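Local coordinates for adenylate cyclase-like protein (Chlamydia trachomatis, PDB 4QO6), which forms part of the inner-membrane ring of the type III secretion system as the structural protein CdsD, represented here by its periplasmic region, at residues A[160-173]-A[191-203]. Residues are numbered along the deposited sequence; the frame is centred on the assembly and turned at random.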
loop_
_atom_site.group_PDB
_atom_site.type_symbol
_atom_site.label_atom_id
_atom_site.label_comp_id
_atom_site.label_asym_id
_atom_site.label_seq_id
_atom_site.Cartn_x
_atom_site.Cartn_y
_atom_site.Cartn_z
ATOM N N PHE A 160 -15.177 -10.640 -0.546
ATOM C CA PHE A 160 -13.793 -10.169 -0.409
ATOM C C PHE A 160 -13.631 -9.143 0.710
ATOM O O PHE A 160 -14.267 -8.082 0.681
ATOM C CB PHE A 160 -13.288 -9.553 -1.691
ATOM C CG PHE A 160 -11.868 -9.130 -1.604
ATOM C CD1 PHE A 160 -10.855 -10.081 -1.656
ATOM C CD2 PHE A 160 -11.533 -7.783 -1.426
ATOM C CE1 PHE A 160 -9.546 -9.706 -1.534
ATOM C CE2 PHE A 160 -10.205 -7.409 -1.325
ATOM C CZ PHE A 160 -9.213 -8.379 -1.385
ATOM N N THR A 161 -12.830 -9.477 1.709
ATOM C CA THR A 161 -12.493 -8.520 2.770
ATOM C C THR A 161 -11.061 -8.766 3.249
ATOM O O THR A 161 -10.683 -9.902 3.485
ATOM C CB THR A 161 -13.427 -8.564 4.016
ATOM O OG1 THR A 161 -12.989 -9.576 4.900
ATOM C CG2 THR A 161 -14.894 -8.840 3.671
ATOM N N ASN A 162 -10.285 -7.678 3.318
ATOM C CA ASN A 162 -8.995 -7.639 3.931
ATOM C C ASN A 162 -8.008 -8.589 3.302
ATOM O O ASN A 162 -7.220 -9.213 4.016
ATOM C CB ASN A 162 -9.087 -7.880 5.428
ATOM C CG ASN A 162 -7.955 -7.194 6.185
ATOM O OD1 ASN A 162 -7.737 -5.973 6.049
ATOM N ND2 ASN A 162 -7.203 -7.971 6.954
ATOM N N GLY A 163 -8.033 -8.672 1.962
ATOM C CA GLY A 163 -7.073 -9.486 1.187
ATOM C C GLY A 163 -7.531 -10.932 1.045
ATOM O O GLY A 163 -6.836 -11.761 0.412
ATOM N N GLU A 164 -8.685 -11.234 1.655
ATOM C CA GLU A 164 -9.233 -12.601 1.658
ATOM C C GLU A 164 -10.514 -12.766 0.811
ATOM O O GLU A 164 -11.563 -12.116 1.047
ATOM C CB GLU A 164 -9.471 -13.070 3.102
ATOM C CG GLU A 164 -9.709 -14.564 3.187
ATOM C CD GLU A 164 -10.012 -15.044 4.587
ATOM O OE1 GLU A 164 -11.182 -14.918 5.065
ATOM O OE2 GLU A 164 -9.060 -15.560 5.189
ATOM N N ALA A 165 -10.362 -13.556 -0.240
ATOM C CA ALA A 165 -11.467 -13.977 -1.108
ATOM C C ALA A 165 -12.128 -15.301 -0.638
ATOM O O ALA A 165 -11.440 -16.326 -0.563
ATOM C CB ALA A 165 -10.927 -14.184 -2.512
ATOM N N VAL A 166 -13.445 -15.285 -0.455
ATOM C CA VAL A 166 -14.229 -16.479 -0.093
ATOM C C VAL A 166 -15.182 -16.919 -1.235
ATOM O O VAL A 166 -16.032 -16.151 -1.703
ATOM C CB VAL A 166 -15.077 -16.286 1.208
ATOM C CG1 VAL A 166 -15.738 -17.585 1.612
ATOM C CG2 VAL A 166 -14.249 -15.836 2.415
ATOM N N LEU A 167 -15.046 -18.178 -1.646
ATOM C CA LEU A 167 -15.877 -18.773 -2.686
ATOM C C LEU A 167 -16.879 -19.792 -2.131
ATOM O O LEU A 167 -16.528 -20.685 -1.352
ATOM C CB LEU A 167 -14.997 -19.466 -3.702
ATOM C CG LEU A 167 -13.855 -18.610 -4.234
ATOM C CD1 LEU A 167 -12.941 -19.477 -5.065
ATOM C CD2 LEU A 167 -14.371 -17.410 -5.022
ATOM N N THR A 168 -18.113 -19.665 -2.590
ATOM C CA THR A 168 -19.176 -20.599 -2.263
ATOM C C THR A 168 -20.008 -20.902 -3.503
ATOM O O THR A 168 -19.994 -20.156 -4.472
ATOM C CB THR A 168 -20.128 -19.953 -1.277
ATOM O OG1 THR A 168 -20.474 -18.650 -1.783
ATOM C CG2 THR A 168 -19.445 -19.836 0.103
ATOM N N GLY A 169 -20.777 -21.979 -3.448
ATOM C CA GLY A 169 -21.649 -22.334 -4.549
ATOM C C GLY A 169 -21.418 -23.769 -4.879
ATOM O O GLY A 169 -20.922 -24.540 -4.040
ATOM N N TYR A 170 -21.780 -24.123 -6.108
ATOM C CA TYR A 170 -21.741 -25.513 -6.577
ATOM C C TYR A 170 -21.158 -25.597 -7.982
ATOM O O TYR A 170 -21.454 -24.766 -8.786
ATOM C CB TYR A 170 -23.153 -26.079 -6.617
ATOM C CG TYR A 170 -23.911 -26.079 -5.316
ATOM C CD1 TYR A 170 -23.820 -27.152 -4.431
ATOM C CD2 TYR A 170 -24.769 -25.056 -5.016
ATOM C CE1 TYR A 170 -24.539 -27.175 -3.249
ATOM C CE2 TYR A 170 -25.488 -25.049 -3.840
ATOM C CZ TYR A 170 -25.384 -26.101 -2.959
ATOM O OH TYR A 170 -26.115 -26.051 -1.794
ATOM N N ILE A 171 -20.325 -26.579 -8.263
ATOM C CA ILE A 171 -19.883 -26.854 -9.644
ATOM C C ILE A 171 -20.173 -28.300 -10.084
ATOM O O ILE A 171 -20.294 -29.209 -9.240
ATOM C CB ILE A 171 -18.386 -26.557 -9.907
ATOM C CG1 ILE A 171 -17.470 -27.402 -9.037
ATOM C CG2 ILE A 171 -18.095 -25.075 -9.769
ATOM C CD1 ILE A 171 -16.043 -27.461 -9.531
ATOM N N ASN A 172 -20.255 -28.471 -11.407
ATOM C CA ASN A 172 -20.512 -29.744 -12.077
ATOM C C ASN A 172 -19.259 -30.572 -11.941
ATOM O O ASN A 172 -18.191 -30.016 -12.110
ATOM C CB ASN A 172 -20.804 -29.441 -13.555
ATOM C CG ASN A 172 -21.263 -30.648 -14.338
ATOM O OD1 ASN A 172 -20.482 -31.559 -14.620
ATOM N ND2 ASN A 172 -22.531 -30.642 -14.727
ATOM N N ASN A 173 -19.375 -31.876 -11.679
ATOM C CA ASN A 173 -18.172 -32.695 -11.372
ATOM C C ASN A 173 -17.149 -32.716 -12.494
ATOM O O ASN A 173 -15.947 -32.643 -12.248
ATOM C CB ASN A 173 -18.513 -34.147 -11.026
ATOM C CG ASN A 173 -17.469 -34.788 -10.119
ATOM O OD1 ASN A 173 -16.496 -35.378 -10.588
ATOM N ND2 ASN A 173 -17.665 -34.665 -8.816
ATOM N N GLY A 191 -5.064 -6.866 -4.872
ATOM C CA GLY A 191 -4.676 -7.038 -3.471
ATOM C C GLY A 191 -5.235 -8.292 -2.812
ATOM O O GLY A 191 -5.795 -8.210 -1.726
ATOM N N ILE A 192 -5.052 -9.447 -3.461
ATOM C CA ILE A 192 -5.531 -10.720 -2.950
ATOM C C ILE A 192 -4.413 -11.489 -2.302
ATOM O O ILE A 192 -3.457 -11.864 -2.985
ATOM C CB ILE A 192 -6.169 -11.551 -4.075
ATOM C CG1 ILE A 192 -7.522 -10.926 -4.435
ATOM C CG2 ILE A 192 -6.368 -12.986 -3.636
ATOM C CD1 ILE A 192 -8.155 -11.545 -5.643
ATOM N N ARG A 193 -4.557 -11.733 -0.995
ATOM C CA ARG A 193 -3.609 -12.530 -0.201
ATOM C C ARG A 193 -4.022 -13.995 -0.028
ATOM O O ARG A 193 -3.169 -14.876 0.067
ATOM C CB ARG A 193 -3.452 -11.935 1.201
ATOM C CG ARG A 193 -2.730 -10.602 1.271
ATOM C CD ARG A 193 -3.043 -9.929 2.598
ATOM N NE ARG A 193 -2.281 -8.701 2.812
ATOM C CZ ARG A 193 -2.387 -7.915 3.889
ATOM N NH1 ARG A 193 -3.233 -8.205 4.881
ATOM N NH2 ARG A 193 -1.643 -6.817 3.973
ATOM N N ALA A 194 -5.313 -14.263 0.059
ATOM C CA ALA A 194 -5.794 -15.643 0.219
ATOM C C ALA A 194 -7.143 -15.866 -0.444
ATOM O O ALA A 194 -8.045 -14.966 -0.382
ATOM C CB ALA A 194 -5.924 -15.974 1.701
ATOM N N VAL A 195 -7.302 -17.061 -1.031
ATOM C CA VAL A 195 -8.642 -17.531 -1.480
ATOM C C VAL A 195 -9.117 -18.687 -0.618
ATOM O O VAL A 195 -8.428 -19.674 -0.511
ATOM C CB VAL A 195 -8.635 -17.999 -2.938
ATOM C CG1 VAL A 195 -10.034 -18.468 -3.354
ATOM C CG2 VAL A 195 -8.143 -16.865 -3.844
ATOM N N LYS A 196 -10.254 -18.538 0.041
ATOM C CA LYS A 196 -10.863 -19.628 0.795
ATOM C C LYS A 196 -11.958 -20.254 -0.074
ATOM O O LYS A 196 -12.996 -19.629 -0.292
ATOM C CB LYS A 196 -11.522 -19.133 2.092
ATOM C CG LYS A 196 -10.615 -18.511 3.159
ATOM C CD LYS A 196 -9.939 -19.552 4.038
ATOM C CE LYS A 196 -9.036 -18.895 5.093
ATOM N NZ LYS A 196 -7.671 -19.512 5.156
ATOM N N ASN A 197 -11.725 -21.494 -0.516
ATOM C CA ASN A 197 -12.643 -22.237 -1.374
ATOM C C ASN A 197 -13.623 -23.200 -0.651
ATOM O O ASN A 197 -13.201 -24.231 -0.187
ATOM C CB ASN A 197 -11.792 -23.009 -2.364
ATOM C CG ASN A 197 -12.597 -23.684 -3.434
ATOM O OD1 ASN A 197 -13.791 -23.514 -3.538
ATOM N ND2 ASN A 197 -11.935 -24.454 -4.231
ATOM N N PHE A 198 -14.917 -22.858 -0.570
ATOM C CA PHE A 198 -15.943 -23.740 0.023
ATOM C C PHE A 198 -16.941 -24.351 -1.013
ATOM O O PHE A 198 -17.970 -24.959 -0.662
ATOM C CB PHE A 198 -16.714 -23.005 1.105
ATOM C CG PHE A 198 -15.851 -22.563 2.274
ATOM C CD1 PHE A 198 -15.396 -23.474 3.201
ATOM C CD2 PHE A 198 -15.498 -21.227 2.443
ATOM C CE1 PHE A 198 -14.600 -23.072 4.267
ATOM C CE2 PHE A 198 -14.709 -20.817 3.515
ATOM C CZ PHE A 198 -14.256 -21.741 4.427
ATOM N N VAL A 199 -16.583 -24.244 -2.290
ATOM C CA VAL A 199 -17.433 -24.693 -3.379
ATOM C C VAL A 199 -17.631 -26.205 -3.379
ATOM O O VAL A 199 -16.679 -26.975 -3.331
ATOM C CB VAL A 199 -16.830 -24.263 -4.716
ATOM C CG1 VAL A 199 -17.475 -25.007 -5.914
ATOM C CG2 VAL A 199 -16.962 -22.751 -4.805
ATOM N N VAL A 200 -18.895 -26.611 -3.432
ATOM C CA VAL A 200 -19.219 -28.033 -3.502
ATOM C C VAL A 200 -19.023 -28.597 -4.937
ATOM O O VAL A 200 -19.391 -27.993 -5.947
ATOM C CB VAL A 200 -20.654 -28.272 -2.983
ATOM C CG1 VAL A 200 -21.052 -29.753 -3.074
ATOM C CG2 VAL A 200 -20.781 -27.777 -1.540
ATOM N N LEU A 201 -18.422 -29.766 -5.008
ATOM C CA LEU A 201 -18.264 -30.485 -6.245
ATOM C C LEU A 201 -19.431 -31.499 -6.436
ATOM O O LEU A 201 -19.497 -32.531 -5.760
ATOM C CB LEU A 201 -16.903 -31.180 -6.194
ATOM C CG LEU A 201 -16.435 -31.899 -7.452
ATOM C CD1 LEU A 201 -16.468 -30.928 -8.624
ATOM C CD2 LEU A 201 -15.038 -32.468 -7.255
ATOM N N LEU A 202 -20.368 -31.207 -7.337
ATOM C CA LEU A 202 -21.515 -32.104 -7.525
ATOM C C LEU A 202 -21.141 -33.309 -8.333
ATOM O O LEU A 202 -20.554 -33.176 -9.387
ATOM C CB LEU A 202 -22.660 -31.406 -8.233
ATOM C CG LEU A 202 -23.250 -30.295 -7.405
ATOM C CD1 LEU A 202 -24.273 -29.548 -8.241
ATOM C CD2 LEU A 202 -23.863 -30.821 -6.131
ATOM N N PRO A 203 -21.494 -34.505 -7.861
ATOM C CA PRO A 203 -21.403 -35.638 -8.780
ATOM C C PRO A 203 -22.668 -35.678 -9.645
ATOM O O PRO A 203 -23.708 -35.106 -9.288
ATOM C CB PRO A 203 -21.372 -36.828 -7.841
ATOM C CG PRO A 203 -22.318 -36.381 -6.742
ATOM C CD PRO A 203 -22.247 -34.871 -6.648
#
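Leu167 and Val195 meet on the helix-facing side of two neighbouring parallel strands: CD1 of Leu167 comes to 3.5 Å from CG1 of Val195, the two side chains slanting across one another. With CG of Leu167 anti to its carbonyl carbon (chi1 -51°), the branch leans back along the strand to Val195 rather than to its direct partner Asn197. Beyond the break in the pairing, CG1 of Val199 lies 3.9 Å from CG2 of Ile171, the side chains nearly perpendicular, and CD1 of Ile171 touches CD1 of Leu201 at 3.6 Å. Helix 176-187 packs on Leu167 through Val183 and on Ile171 through Phe179, while Val156 meets both Ile171 and Val199.

The face bearing Glu164, Val166 and Tyr170 is more mixed. CG1 of Val166 meets the Phe198 ring edge-on, near the ring plane and 3.7 Å from CD2. CD1 of Tyr170 rests against CB of Val200, the two side chains pointing the same way. The Glu164 carboxylate lies against the methylenes of Lys196, OE2 3.3 Å from CE, while NZ stays 4.2 Å from OE2, beyond salt-bridge range.

Backbone bonds join strands 164-172 and 194-202 in two blocks. In between, Asn197 OD1 accepts from the backbone N of Val199, forming an Asx turn where the pairing breaks, and the register resumes with Tyr170 opposite Val200. At the other end, the type I' turn Thr161-Glu164 presents Gly163 O to two donors, Arg193 N at 2.7 Å and Ala194 N at 3.0 Å.

Together with helix 176-187, the strands make the right-handed beta-alpha-beta crossover of a BON-type domain. The chemistry thus divides the work: main-chain bonds set the register, apolar contacts fill the side facing helix 176-187, and the opposed charges of Glu164 and Lys196 probably contribute only modest electrostatic attraction at the surface.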